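PDB 4AC1: endo-N-acetyl-beta-D-glucosaminidase from Hypocrea jecorina, which cleaves N-linked glycans within their N,N'-diacetylchitobiose core as a family 18 glycoside hydrolase, and so removes sugar from the fungus's own cellulases. Local coordinates for residues K29-T34 against I274-L279; T70-G75 against Q118-D123; W185-F190 against G251-E256; G195-T200 against A218-T223; S260-G263 against W269-A272. One frame throughout, in Å; residues are numbered along the deposited sequence.

Contact 1. Residues K29-T34 against I274-L279. Unlike the reference sequence in segment 274-279: Val-277 (reference Glu). With NAG (2-acetamido-2-deoxy-beta-D-glucopyranose), chain B.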
# COMPACT_ATOMS: atom_id res chain seq x y z
N LYS A 29 16.13 -15.85 -5.82
CA LYS A 29 15.30 -17.05 -5.80
C LYS A 29 14.29 -17.05 -4.66
O LYS A 29 14.53 -16.46 -3.60
CB LYS A 29 16.15 -18.33 -5.78
CG LYS A 29 17.34 -18.29 -4.85
CD LYS A 29 18.59 -17.84 -5.59
CE LYS A 29 19.55 -17.13 -4.66
NZ LYS A 29 18.93 -15.90 -4.09
N GLY A 30 13.16 -17.71 -4.90
CA GLY A 30 12.18 -17.97 -3.85
C GLY A 30 11.32 -16.79 -3.43
O GLY A 30 10.97 -16.68 -2.25
N ILE A 31 10.99 -15.90 -4.36
CA ILE A 31 10.16 -14.73 -4.05
C ILE A 31 8.90 -14.78 -4.89
O ILE A 31 8.97 -14.97 -6.12
CB ILE A 31 10.91 -13.41 -4.29
CG1 ILE A 31 12.23 -13.37 -3.50
CG2 ILE A 31 10.03 -12.21 -3.92
CD1 ILE A 31 13.06 -12.15 -3.75
N ALA A 32 7.75 -14.63 -4.25
CA ALA A 32 6.48 -14.58 -4.98
C ALA A 32 5.85 -13.22 -4.77
O ALA A 32 4.78 -13.09 -4.16
CB ALA A 32 5.54 -15.72 -4.53
N LEU A 33 6.53 -12.18 -5.26
CA LEU A 33 6.01 -10.83 -5.14
C LEU A 33 4.82 -10.66 -6.06
O LEU A 33 4.91 -10.99 -7.24
CB LEU A 33 7.09 -9.83 -5.55
CG LEU A 33 6.71 -8.36 -5.36
CD1 LEU A 33 6.68 -8.01 -3.89
CD2 LEU A 33 7.70 -7.47 -6.08
N THR A 34 3.68 -10.20 -5.54
CA THR A 34 2.53 -9.96 -6.40
C THR A 34 2.34 -8.49 -6.76
O THR A 34 1.83 -8.19 -7.83
CB THR A 34 1.24 -10.54 -5.81
OG1 THR A 34 1.00 -9.93 -4.54
CG2 THR A 34 1.36 -12.05 -5.63
N ILE A 274 11.77 -14.62 2.90
CA ILE A 274 11.24 -15.17 4.15
C ILE A 274 9.71 -15.16 4.16
O ILE A 274 9.06 -16.15 4.51
CB ILE A 274 11.82 -14.41 5.38
CG1 ILE A 274 13.31 -14.74 5.51
CG2 ILE A 274 11.06 -14.76 6.66
CD1 ILE A 274 14.01 -14.09 6.66
N VAL A 275 9.12 -14.03 3.75
CA VAL A 275 7.66 -13.94 3.74
C VAL A 275 7.03 -14.83 2.67
O VAL A 275 5.95 -15.34 2.87
CB VAL A 275 7.17 -12.47 3.68
CG1 VAL A 275 5.67 -12.40 3.72
CG2 VAL A 275 7.73 -11.71 4.85
N THR A 276 7.74 -15.04 1.56
CA THR A 276 7.29 -16.03 0.58
C THR A 276 7.26 -17.44 1.20
O THR A 276 6.30 -18.20 0.97
CB THR A 276 8.15 -16.00 -0.69
OG1 THR A 276 7.97 -14.74 -1.36
CG2 THR A 276 7.75 -17.12 -1.65
N VAL A 277 8.28 -17.79 1.99
CA VAL A 277 8.26 -19.10 2.66
C VAL A 277 7.09 -19.21 3.65
O VAL A 277 6.50 -20.28 3.81
CB VAL A 277 9.57 -19.45 3.39
CG1 VAL A 277 9.53 -20.90 3.88
CG2 VAL A 277 10.77 -19.31 2.48
N ILE A 278 6.73 -18.10 4.29
CA ILE A 278 5.58 -18.08 5.19
C ILE A 278 4.25 -18.27 4.44
O ILE A 278 3.39 -19.07 4.84
CB ILE A 278 5.56 -16.77 6.02
CG1 ILE A 278 6.75 -16.73 6.97
CG2 ILE A 278 4.21 -16.60 6.74
CD1 ILE A 278 6.94 -15.39 7.68
N LEU A 279 4.07 -17.53 3.34
CA LEU A 279 2.78 -17.47 2.66
C LEU A 279 2.58 -18.60 1.68
O LEU A 279 1.44 -19.04 1.44
CB LEU A 279 2.70 -16.16 1.89
CG LEU A 279 2.58 -14.89 2.72
CD1 LEU A 279 2.62 -13.67 1.78
CD2 LEU A 279 1.30 -14.91 3.56
C1 NAG B . 5.89 -21.45 10.56
C2 NAG B . 7.25 -21.99 10.14
C3 NAG B . 7.31 -23.53 10.15
C4 NAG B . 6.62 -24.14 11.37
C5 NAG B . 5.28 -23.48 11.67
C6 NAG B . 4.69 -23.96 13.00
C7 NAG B . 8.53 -20.56 8.64
C8 NAG B . 8.78 -20.13 7.23
N2 NAG B . 7.60 -21.49 8.82
O3 NAG B . 8.66 -23.95 10.17
O4 NAG B . 6.44 -25.52 11.11
O5 NAG B . 5.44 -22.08 11.74
O6 NAG B . 5.55 -23.65 14.08
O7 NAG B . 9.16 -20.05 9.56
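Thr-276 puts its whole side chain against the backbone of the loop 29-34, meeting it from Gly-30 to Ala-32. The hydroxyl carries the polar part: Ala-32 N donates to Thr-276 OG1 at 2.9 Å, along a nearly straight path with an N-H...O angle of 168°. The same oxygen is also bonded to Ala-272 O, one turn back in its own helix, so the buried hydroxyl joins the loop to the helix backbone. Its chi1 of -65° explains this double role, since OG1 lies beside the helix backbone N while CG2 swings anti to that N. The methyl then takes the apolar side of the meeting, with Thr-276 CG2 3.9 Å from Ala-32 CB. Gly-30 O presses on the base of the same branch, 3.3 Å from Thr-276 CB, and Gly-30 itself holds a positive phi that favours glycine. The Ile-31 side chain leads away from the helix segment and adds little across the contact.

On another side of the helix sits the N-acetylglucosamine linked to Asn-236. Its acetamido methyl C8 rests 3.5 Å from CG1 of Val-277, a residue that is glutamate in the reference sequence, and Ile-278 CG1 lies close by.

The loop runs from helix 24-27 into strand 35-42, and the contact ties it to helix 270-279, the last helix of the (beta/alpha)8 barrel. Beneath, Val-275 and Thr-276 touch Leu-5 of strand 4-9, while Ile-278 packs on helix 232-246.

Contact 2. Residues T70-G75 against Q118-D123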
# COMPACT_ATOMS: atom_id res chain seq x y z
N THR A 70 10.04 -4.16 -16.51
CA THR A 70 10.59 -5.48 -16.26
C THR A 70 9.85 -6.19 -15.13
O THR A 70 9.60 -7.41 -15.19
CB THR A 70 12.08 -5.37 -15.94
OG1 THR A 70 12.70 -4.61 -16.99
CG2 THR A 70 12.74 -6.74 -15.84
N MET A 71 9.48 -5.43 -14.10
CA MET A 71 8.69 -5.99 -13.00
C MET A 71 7.35 -6.52 -13.52
O MET A 71 6.94 -7.62 -13.19
CB MET A 71 8.45 -4.93 -11.94
CG MET A 71 9.73 -4.47 -11.25
SD MET A 71 10.56 -5.73 -10.26
CE MET A 71 9.63 -5.63 -8.73
N LYS A 72 6.69 -5.72 -14.35
CA LYS A 72 5.43 -6.14 -14.96
C LYS A 72 5.60 -7.37 -15.86
O LYS A 72 4.77 -8.28 -15.82
CB LYS A 72 4.76 -4.99 -15.70
CG LYS A 72 4.24 -3.92 -14.74
CD LYS A 72 3.43 -2.82 -15.42
CE LYS A 72 4.33 -1.76 -16.01
NZ LYS A 72 3.56 -0.55 -16.48
N GLN A 73 6.68 -7.42 -16.64
CA GLN A 73 6.97 -8.62 -17.44
C GLN A 73 7.06 -9.90 -16.60
O GLN A 73 6.63 -10.97 -17.03
CB GLN A 73 8.26 -8.43 -18.25
CG GLN A 73 8.46 -9.52 -19.31
CD GLN A 73 9.64 -9.26 -20.23
OE1 GLN A 73 10.16 -8.15 -20.32
NE2 GLN A 73 10.08 -10.32 -20.92
N ALA A 74 7.62 -9.78 -15.39
CA ALA A 74 7.74 -10.93 -14.50
C ALA A 74 6.41 -11.30 -13.82
O ALA A 74 6.34 -12.31 -13.12
CB ALA A 74 8.81 -10.68 -13.46
N GLY A 75 5.37 -10.50 -14.04
CA GLY A 75 4.06 -10.79 -13.48
C GLY A 75 3.65 -9.98 -12.25
O GLY A 75 2.57 -10.21 -11.70
N GLN A 118 1.85 4.60 -16.26
CA GLN A 118 1.35 3.27 -16.61
C GLN A 118 1.15 2.39 -15.37
O GLN A 118 1.47 1.20 -15.36
CB GLN A 118 2.24 2.63 -17.69
CG GLN A 118 2.27 3.46 -18.98
CD GLN A 118 3.16 2.90 -20.08
OE1 GLN A 118 4.17 2.25 -19.83
NE2 GLN A 118 2.79 3.19 -21.32
N LEU A 119 0.56 3.00 -14.35
CA LEU A 119 0.28 2.30 -13.10
C LEU A 119 -0.94 1.42 -13.23
O LEU A 119 -1.88 1.74 -13.96
CB LEU A 119 0.08 3.30 -11.97
CG LEU A 119 1.27 4.22 -11.69
CD1 LEU A 119 0.90 5.21 -10.59
CD2 LEU A 119 2.53 3.44 -11.30
N GLU A 120 -0.93 0.30 -12.51
CA GLU A 120 -2.00 -0.68 -12.60
C GLU A 120 -2.95 -0.59 -11.43
O GLU A 120 -3.91 -1.35 -11.34
CB GLU A 120 -1.40 -2.08 -12.72
CG GLU A 120 -0.48 -2.15 -13.93
CD GLU A 120 0.04 -3.53 -14.23
OE1 GLU A 120 0.88 -4.05 -13.46
OE2 GLU A 120 -0.37 -4.08 -15.26
N GLY A 121 -2.68 0.35 -10.53
CA GLY A 121 -3.53 0.56 -9.38
C GLY A 121 -3.04 1.74 -8.58
O GLY A 121 -1.96 2.28 -8.82
N MET A 122 -3.87 2.15 -7.64
CA MET A 122 -3.57 3.24 -6.73
C MET A 122 -4.03 2.90 -5.31
O MET A 122 -5.19 2.55 -5.09
CB MET A 122 -4.20 4.56 -7.23
CG MET A 122 -3.85 5.80 -6.40
SD MET A 122 -2.09 6.21 -6.29
CE MET A 122 -1.65 6.17 -8.02
N ASP A 123 -3.09 3.05 -4.37
CA ASP A 123 -3.34 2.91 -2.94
C ASP A 123 -3.56 4.31 -2.38
O ASP A 123 -2.75 5.21 -2.61
CB ASP A 123 -2.13 2.24 -2.27
CG ASP A 123 -2.33 1.92 -0.80
OD1 ASP A 123 -3.38 1.36 -0.39
OD2 ASP A 123 -1.40 2.20 -0.01
O HOH W 1 5.34 0.79 -17.99
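Lys-72 passes a carboxylate and donates a hydrogen bond to a backbone oxygen instead. Its methylenes pass Glu-120 at a slant, with Lys-72 CD 3.4 Å from Glu-120 OE1, yet the ammonium ends up 5.3 Å from that oxygen, measured from Lys-72 NZ, and makes no salt bridge with it. What turns it aside is the bend at chi3, -83°, which carries NZ past the acid toward Gln-118. There Lys-72 NZ donates to Gln-118 O at 2.9 Å, approaching moderately tilted from the carbonyl plane. A water completes the grip: it accepts from Lys-72 NZ at 2.7 Å and donates to Gln-118 OE1 at 2.6 Å, so the ammonium holds both the main chain and, through the water, the side-chain amide of one residue.

Gln-118 has positive phi and is the C-prime residue of the Schellman motif that ends helix 100-116. Gly-75 closes helix 62-73 in the same way, its N bonded to Lys-72 O. The contact therefore joins two helix ends on the barrel surface. Glu-120 OE1 is meanwhile taken by Val-78 N of strand 77-83, which fixes the acid where the lysine chain can lie against it.

Cut back to an alanine, Lys-72 would probably leave the Gln-118 carbonyl and the bridging water without their donor and the Glu-120 carboxylate without its aliphatic neighbour. A positive charge set at the carbonyl end of a helix is likely to be favourable electrostatically, and Glu-120, though not directly paired, would add to that at longer range.

Contact 3. Residues W185-F190 against G251-E256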
# COMPACT_ATOMS: atom_id res chain seq x y z
N TRP A 185 -8.55 -4.37 -1.77
CA TRP A 185 -8.13 -4.81 -0.43
C TRP A 185 -7.67 -3.63 0.41
O TRP A 185 -7.54 -2.50 -0.09
CB TRP A 185 -7.05 -5.91 -0.48
CG TRP A 185 -5.67 -5.44 -0.86
CD1 TRP A 185 -4.72 -4.95 -0.02
CD2 TRP A 185 -5.09 -5.45 -2.17
NE1 TRP A 185 -3.58 -4.63 -0.71
CE2 TRP A 185 -3.78 -4.94 -2.03
CE3 TRP A 185 -5.54 -5.82 -3.45
CZ2 TRP A 185 -2.92 -4.77 -3.12
CZ3 TRP A 185 -4.68 -5.67 -4.52
CH2 TRP A 185 -3.38 -5.14 -4.35
N TYR A 186 -7.44 -3.93 1.69
CA TYR A 186 -6.96 -2.97 2.67
C TYR A 186 -5.56 -3.37 3.13
O TYR A 186 -5.36 -4.47 3.67
CB TYR A 186 -7.93 -2.92 3.87
CG TYR A 186 -9.35 -2.55 3.49
CD1 TYR A 186 -9.72 -1.21 3.36
CD2 TYR A 186 -10.33 -3.53 3.28
CE1 TYR A 186 -11.00 -0.86 3.01
CE2 TYR A 186 -11.64 -3.18 2.92
CZ TYR A 186 -11.96 -1.84 2.81
OH TYR A 186 -13.25 -1.50 2.45
N ASN A 187 -4.60 -2.50 2.86
CA ASN A 187 -3.22 -2.65 3.32
C ASN A 187 -3.20 -2.24 4.78
O ASN A 187 -3.00 -1.08 5.12
CB ASN A 187 -2.31 -1.73 2.51
CG ASN A 187 -2.17 -2.20 1.08
OD1 ASN A 187 -1.67 -3.30 0.83
ND2 ASN A 187 -2.62 -1.37 0.14
N THR A 188 -3.46 -3.21 5.65
CA THR A 188 -3.86 -2.89 7.01
C THR A 188 -2.63 -2.76 7.91
O THR A 188 -1.82 -3.68 8.00
CB THR A 188 -4.90 -3.90 7.54
OG1 THR A 188 -6.01 -3.95 6.63
CG2 THR A 188 -5.45 -3.49 8.88
N GLN A 189 -2.47 -1.58 8.52
CA GLN A 189 -1.24 -1.29 9.24
C GLN A 189 -1.28 -1.82 10.68
O GLN A 189 -1.86 -1.19 11.57
CB GLN A 189 -0.95 0.22 9.21
CG GLN A 189 -1.10 0.85 7.83
CD GLN A 189 -0.55 2.27 7.75
OE1 GLN A 189 0.50 2.55 8.32
NE2 GLN A 189 -1.25 3.16 7.05
N PHE A 190 -0.69 -3.01 10.88
CA PHE A 190 -0.55 -3.62 12.21
C PHE A 190 0.77 -3.16 12.85
O PHE A 190 1.68 -3.97 13.12
CB PHE A 190 -0.59 -5.16 12.13
CG PHE A 190 -1.94 -5.73 11.73
CD1 PHE A 190 -2.29 -5.85 10.38
CD2 PHE A 190 -2.83 -6.18 12.70
CE1 PHE A 190 -3.52 -6.38 10.01
CE2 PHE A 190 -4.06 -6.73 12.34
CZ PHE A 190 -4.41 -6.83 10.99
N GLY A 251 -3.04 -11.50 2.53
CA GLY A 251 -1.60 -11.58 2.31
C GLY A 251 -0.87 -10.70 3.30
O GLY A 251 -1.37 -10.44 4.39
N VAL A 252 0.33 -10.27 2.90
CA VAL A 252 1.20 -9.44 3.73
C VAL A 252 1.75 -8.28 2.90
O VAL A 252 2.07 -8.47 1.73
CB VAL A 252 2.39 -10.28 4.32
CG1 VAL A 252 3.43 -9.38 5.00
CG2 VAL A 252 1.87 -11.31 5.28
N MET A 253 1.84 -7.10 3.51
CA MET A 253 2.57 -6.00 2.92
C MET A 253 3.69 -5.58 3.84
O MET A 253 3.61 -5.77 5.06
CB MET A 253 1.66 -4.82 2.50
CG MET A 253 0.98 -4.02 3.61
SD MET A 253 2.07 -2.89 4.51
CE MET A 253 0.83 -1.74 5.10
N GLY A 254 4.75 -5.04 3.25
CA GLY A 254 5.91 -4.58 4.00
C GLY A 254 6.22 -3.12 3.75
O GLY A 254 6.39 -2.69 2.60
N TRP A 255 6.32 -2.35 4.84
CA TRP A 255 6.81 -0.97 4.83
C TRP A 255 8.23 -0.95 5.43
O TRP A 255 8.36 -1.18 6.63
CB TRP A 255 5.89 -0.03 5.64
CG TRP A 255 6.39 1.36 5.51
CD1 TRP A 255 7.36 1.96 6.26
CD2 TRP A 255 6.02 2.30 4.50
NE1 TRP A 255 7.60 3.22 5.80
CE2 TRP A 255 6.80 3.46 4.71
CE3 TRP A 255 5.11 2.28 3.42
CZ2 TRP A 255 6.68 4.60 3.90
CZ3 TRP A 255 5.00 3.41 2.61
CH2 TRP A 255 5.78 4.56 2.86
N GLU A 256 9.28 -0.70 4.65
CA GLU A 256 9.28 -0.58 3.19
C GLU A 256 10.54 -1.29 2.68
O GLU A 256 11.32 -1.85 3.46
CB GLU A 256 9.27 0.90 2.75
CG GLU A 256 10.41 1.70 3.37
CD GLU A 256 10.99 2.77 2.44
OE1 GLU A 256 10.90 2.64 1.20
OE2 GLU A 256 11.54 3.75 2.97
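Met-253 and Asn-187 meet inside the (beta/alpha)8 barrel of family 18, on two strands that are not neighbours in the sheet: strand 216-221 lies between them. The axes of 185-189 and 251-255 come within 7.6 Å and diverge by 53°; no hydrogen bond joins the two segments directly, and the Met-253 side chain bridges the distance.

Van der Waals packing makes the whole of the direct contact. With CG set between the backbone N and the carbonyl carbon (chi1 68°) and a bend at chi2, the Met-253 chain leans on Asn-187: its CG sits 3.9 Å from Asn-187 OD1 and its CE 3.9 Å from Asn-187 O. The same methyl reaches Gln-189, with Met-253 CE 4.2 Å from Gln-189 CG. Ile-6 and Val-217 also touch this methionine.

Metal binding enters through Gln-189, whose OE1 shares a zinc ion with Glu-127, while its NE2 is bonded to Ala-155 O. Glu-127 and Asp-125 belong to the DxDxE sequence characteristic of the family, as does Asp-123, to which Asn-187 ND2 makes a weak hydrogen bond.

Hydrogen bonding orients the amide: Trp-185 NE1 donates to Asn-187 OD1 at 2.8 Å. Putting an alanine at Asn-187 is likely to strand the buried Trp-185 N-H without its acceptor and open a gap beside the methionine. In this bond OD1 lies close to the indole plane, but NE1 stands well above the amide's carbonyl plane.

Contact 4. Residues G195-T200 against A218-T223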
# COMPACT_ATOMS: atom_id res chain seq x y z
N GLY A 195 -2.22 -1.89 15.95
CA GLY A 195 -2.54 -3.32 15.85
C GLY A 195 -1.31 -4.19 15.92
O GLY A 195 -0.19 -3.70 15.80
N SER A 196 -1.52 -5.48 16.08
CA SER A 196 -0.41 -6.42 16.21
C SER A 196 -0.69 -7.74 15.51
O SER A 196 -1.78 -8.30 15.64
CB SER A 196 -0.08 -6.68 17.67
OG SER A 196 0.93 -7.66 17.77
N MET A 197 0.31 -8.21 14.77
CA MET A 197 0.28 -9.56 14.20
C MET A 197 0.98 -10.60 15.08
O MET A 197 1.24 -11.70 14.61
CB MET A 197 0.86 -9.56 12.77
CG MET A 197 -0.07 -8.94 11.72
SD MET A 197 -1.65 -9.80 11.52
CE MET A 197 -1.12 -11.31 10.74
N ALA A 198 1.26 -10.26 16.34
CA ALA A 198 1.90 -11.21 17.27
C ALA A 198 0.96 -12.33 17.73
O ALA A 198 1.41 -13.37 18.21
CB ALA A 198 2.53 -10.49 18.46
N ASP A 199 -0.35 -12.10 17.62
CA ASP A 199 -1.36 -13.17 17.73
C ASP A 199 -2.51 -12.86 16.79
O ASP A 199 -2.53 -11.81 16.12
CB ASP A 199 -1.83 -13.39 19.19
CG ASP A 199 -2.51 -12.18 19.80
OD1 ASP A 199 -3.27 -11.46 19.12
OD2 ASP A 199 -2.30 -11.97 21.02
N THR A 200 -3.48 -13.77 16.71
CA THR A 200 -4.58 -13.63 15.76
C THR A 200 -5.68 -12.67 16.18
O THR A 200 -6.60 -12.41 15.40
CB THR A 200 -5.26 -14.98 15.54
OG1 THR A 200 -5.77 -15.46 16.79
CG2 THR A 200 -4.30 -15.99 14.96
N ALA A 218 -2.22 -8.18 5.87
CA ALA A 218 -1.49 -7.92 7.12
C ALA A 218 -0.24 -7.09 6.89
O ALA A 218 0.79 -7.61 6.43
CB ALA A 218 -1.15 -9.22 7.80
N GLY A 219 -0.33 -5.81 7.20
CA GLY A 219 0.79 -4.91 7.05
C GLY A 219 1.80 -5.03 8.16
O GLY A 219 1.43 -5.15 9.34
N GLN A 220 3.06 -4.97 7.77
CA GLN A 220 4.21 -5.16 8.66
C GLN A 220 5.32 -4.16 8.39
O GLN A 220 5.67 -3.88 7.23
CB GLN A 220 4.79 -6.56 8.47
CG GLN A 220 3.87 -7.67 8.95
CD GLN A 220 3.87 -7.77 10.45
OE1 GLN A 220 4.74 -8.41 11.03
NE2 GLN A 220 2.90 -7.12 11.09
N LEU A 221 5.89 -3.62 9.46
CA LEU A 221 7.17 -2.94 9.34
C LEU A 221 8.25 -3.96 8.98
O LEU A 221 8.29 -5.06 9.55
CB LEU A 221 7.54 -2.22 10.65
CG LEU A 221 6.65 -1.05 11.07
CD1 LEU A 221 7.12 -0.51 12.41
CD2 LEU A 221 6.66 0.07 10.03
N THR A 222 9.13 -3.61 8.06
CA THR A 222 10.22 -4.50 7.67
C THR A 222 11.45 -4.36 8.58
O THR A 222 12.36 -5.19 8.54
CB THR A 222 10.65 -4.28 6.22
OG1 THR A 222 11.11 -2.94 6.07
CG2 THR A 222 9.49 -4.57 5.26
N THR A 223 11.46 -3.29 9.38
CA THR A 223 12.55 -3.03 10.33
C THR A 223 11.93 -2.51 11.62
O THR A 223 10.79 -2.07 11.61
CB THR A 223 13.52 -1.92 9.85
OG1 THR A 223 12.86 -0.65 9.97
CG2 THR A 223 13.98 -2.13 8.42
O HOH W 2 2.46 -6.44 13.98
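Two bends in a row, chi2 -62° and chi3 -70°, curl the Met-197 side chain round so that its end comes down on Ala-218. The terminal methyl makes the closest apolar touch, Met-197 CE to Ala-218 CB at 3.6 Å, and the sulfur follows, with Met-197 SD 3.8 Å from that same CB. Gln-220 is folded as well: its chi2 of -75° brings the amide back beside its own strand. The two side chains cross at about a right angle, the amide nitrogen Gln-220 NE2 lying 3.5 Å from Met-197 CG.

No direct hydrogen bond spans the two segments, but both hydrogens of the Gln-220 amide nitrogen have a use. One goes to Gly-219 O at 3.0 Å from NE2; this partner is near the plane of the glutamine amide, although the donor stands above the plane of the glycine carbonyl. The other goes to a water 3.0 Å from Gln-220 NE2, which also accepts from Met-197 N at 2.9 Å. This water thus supplies the polar bridge between the loop N-H and the glutamine amide.

The loop is held in shape locally by an ST turn, in which Ala-198 N donates to Ser-196 OG, and Asp-199 caps the start of helix 201-208. The loop is also tied to helix 232-246, where Met-197 O is hydrogen-bonded to Thr-238 OG1. Met-197 touches Leu-242 of that helix and Phe-190 just after strand 185-189, while Gln-220 touches Leu-235, so the contact fills the layer between strand 216-221 of the (beta/alpha)8 barrel and the helices outside it.

Contact 5. Residues S260-G263 against W269-A272. With ZN (zinc ion), chain H.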
# COMPACT_ATOMS: atom_id res chain seq x y z
N SER A 260 14.98 -3.52 4.54
CA SER A 260 14.29 -4.61 5.21
C SER A 260 15.22 -5.57 5.92
O SER A 260 16.18 -6.05 5.34
CB SER A 260 13.49 -5.41 4.20
OG SER A 260 12.49 -4.63 3.59
N LEU A 261 14.89 -5.90 7.17
CA LEU A 261 15.52 -7.04 7.84
C LEU A 261 15.04 -8.33 7.18
O LEU A 261 13.92 -8.35 6.66
CB LEU A 261 15.18 -7.04 9.34
CG LEU A 261 15.83 -5.92 10.14
CD1 LEU A 261 15.46 -6.03 11.61
CD2 LEU A 261 17.35 -5.90 9.99
N PRO A 262 15.84 -9.42 7.24
CA PRO A 262 17.12 -9.56 7.95
C PRO A 262 18.34 -9.06 7.18
O PRO A 262 19.39 -8.85 7.79
CB PRO A 262 17.23 -11.08 8.12
CG PRO A 262 16.55 -11.63 6.92
CD PRO A 262 15.37 -10.71 6.71
N GLY A 263 18.23 -8.88 5.88
CA GLY A 263 19.39 -8.57 5.05
C GLY A 263 19.83 -7.12 5.05
O GLY A 263 20.93 -6.80 4.58
N TRP A 269 16.02 -7.79 -0.25
CA TRP A 269 15.12 -8.79 -0.82
C TRP A 269 14.94 -10.03 0.06
O TRP A 269 14.02 -10.82 -0.17
CB TRP A 269 15.63 -9.25 -2.19
CG TRP A 269 17.03 -9.74 -2.12
CD1 TRP A 269 17.44 -10.99 -1.74
CD2 TRP A 269 18.22 -9.00 -2.39
NE1 TRP A 269 18.81 -11.07 -1.78
CE2 TRP A 269 19.32 -9.86 -2.17
CE3 TRP A 269 18.47 -7.68 -2.79
CZ2 TRP A 269 20.65 -9.45 -2.35
CZ3 TRP A 269 19.79 -7.27 -2.99
CH2 TRP A 269 20.86 -8.16 -2.76
N GLU A 270 15.81 -10.21 1.06
CA GLU A 270 15.69 -11.39 1.91
C GLU A 270 14.37 -11.43 2.68
O GLU A 270 13.81 -12.50 2.88
CB GLU A 270 16.89 -11.53 2.84
CG GLU A 270 18.15 -11.92 2.10
CD GLU A 270 19.36 -12.06 3.00
OE1 GLU A 270 19.27 -11.67 4.18
OE2 GLU A 270 20.41 -12.55 2.51
N TRP A 271 13.85 -10.25 3.06
CA TRP A 271 12.54 -10.16 3.68
C TRP A 271 11.48 -10.85 2.81
O TRP A 271 10.73 -11.69 3.29
CB TRP A 271 12.17 -8.69 3.91
CG TRP A 271 10.86 -8.49 4.63
CD1 TRP A 271 10.69 -8.42 5.99
CD2 TRP A 271 9.57 -8.34 4.05
NE1 TRP A 271 9.36 -8.23 6.28
CE2 TRP A 271 8.65 -8.18 5.11
CE3 TRP A 271 9.09 -8.32 2.73
CZ2 TRP A 271 7.28 -8.01 4.89
CZ3 TRP A 271 7.72 -8.14 2.52
CH2 TRP A 271 6.84 -7.98 3.59
N ALA A 272 11.43 -10.49 1.53
CA ALA A 272 10.45 -11.07 0.62
C ALA A 272 10.62 -12.58 0.44
O ALA A 272 9.63 -13.28 0.27
CB ALA A 272 10.46 -10.36 -0.73
ZN ZN H . 22.30 -12.64 3.41
O HOH W 3 16.14 -8.43 3.91
O HOH W 4 21.66 -11.80 5.06
O HOH W 5 24.24 -12.79 4.20
O HOH W 6 23.09 -13.74 1.61
O HOH W 7 21.87 -14.54 4.21
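Leu-261 O pushes into the edge of Trp-271, in the plane of the indole, 3.3 Å from Trp-271 CD1 and equally near its CB. Ser-260 completes this tight half, its CB 3.5 Å from Trp-271 CB. With chi1 at -176°, the indole swings away from the helix backbone N, and its ring goes on to touch Leu-5 and Val-7 of strand 4-9. Ser-260 OG turns to Tyr-257 O and Glu-256 O.

Between this half and the next lies a single water, donating to Ser-260 O and accepting from Gly-263 N and Trp-271 N.

The Glu-270 half is looser and wetter. Pro-262, after a cis peptide, only brushes the acid, whereas Gly-263 CA comes to 3.2 Å from Glu-270 OE1, where any side chain would collide. Glu-270 OE2 binds zinc at 2.1 Å, and OE1 accepts from one of the metal's own waters at 2.6 Å. Glu-267 and three further waters fill the zinc shell.

Six ligands, four of them water and two carboxylate, with one acid using its second oxygen to hold a metal-bound water, make a hydrated zinc site at the start of helix 270-279, on the rim of the barrel.

All five contacts belong to one (beta/alpha)8 barrel. Contact 1 closes the longest loop, bringing 29-34 to the final helix, and the other four are nested within it. Of these, contact 2 comes first along the chain, then contact 3, which encloses contact 4, and contact 5 follows. Strands 185-189, 216-221 and 251-255 lie side by side, so the centres of contacts 3 and 4 are only 8 Å apart, whereas contacts 2 and 4 stand 25 Å apart on opposite sides of the chain's centre. Helix 270-279 serves both contacts 1 and 5, and its Trp-271 reaches strand 251-255. Inner strands, outer helices and connecting loops are thereby tied into one closed framework.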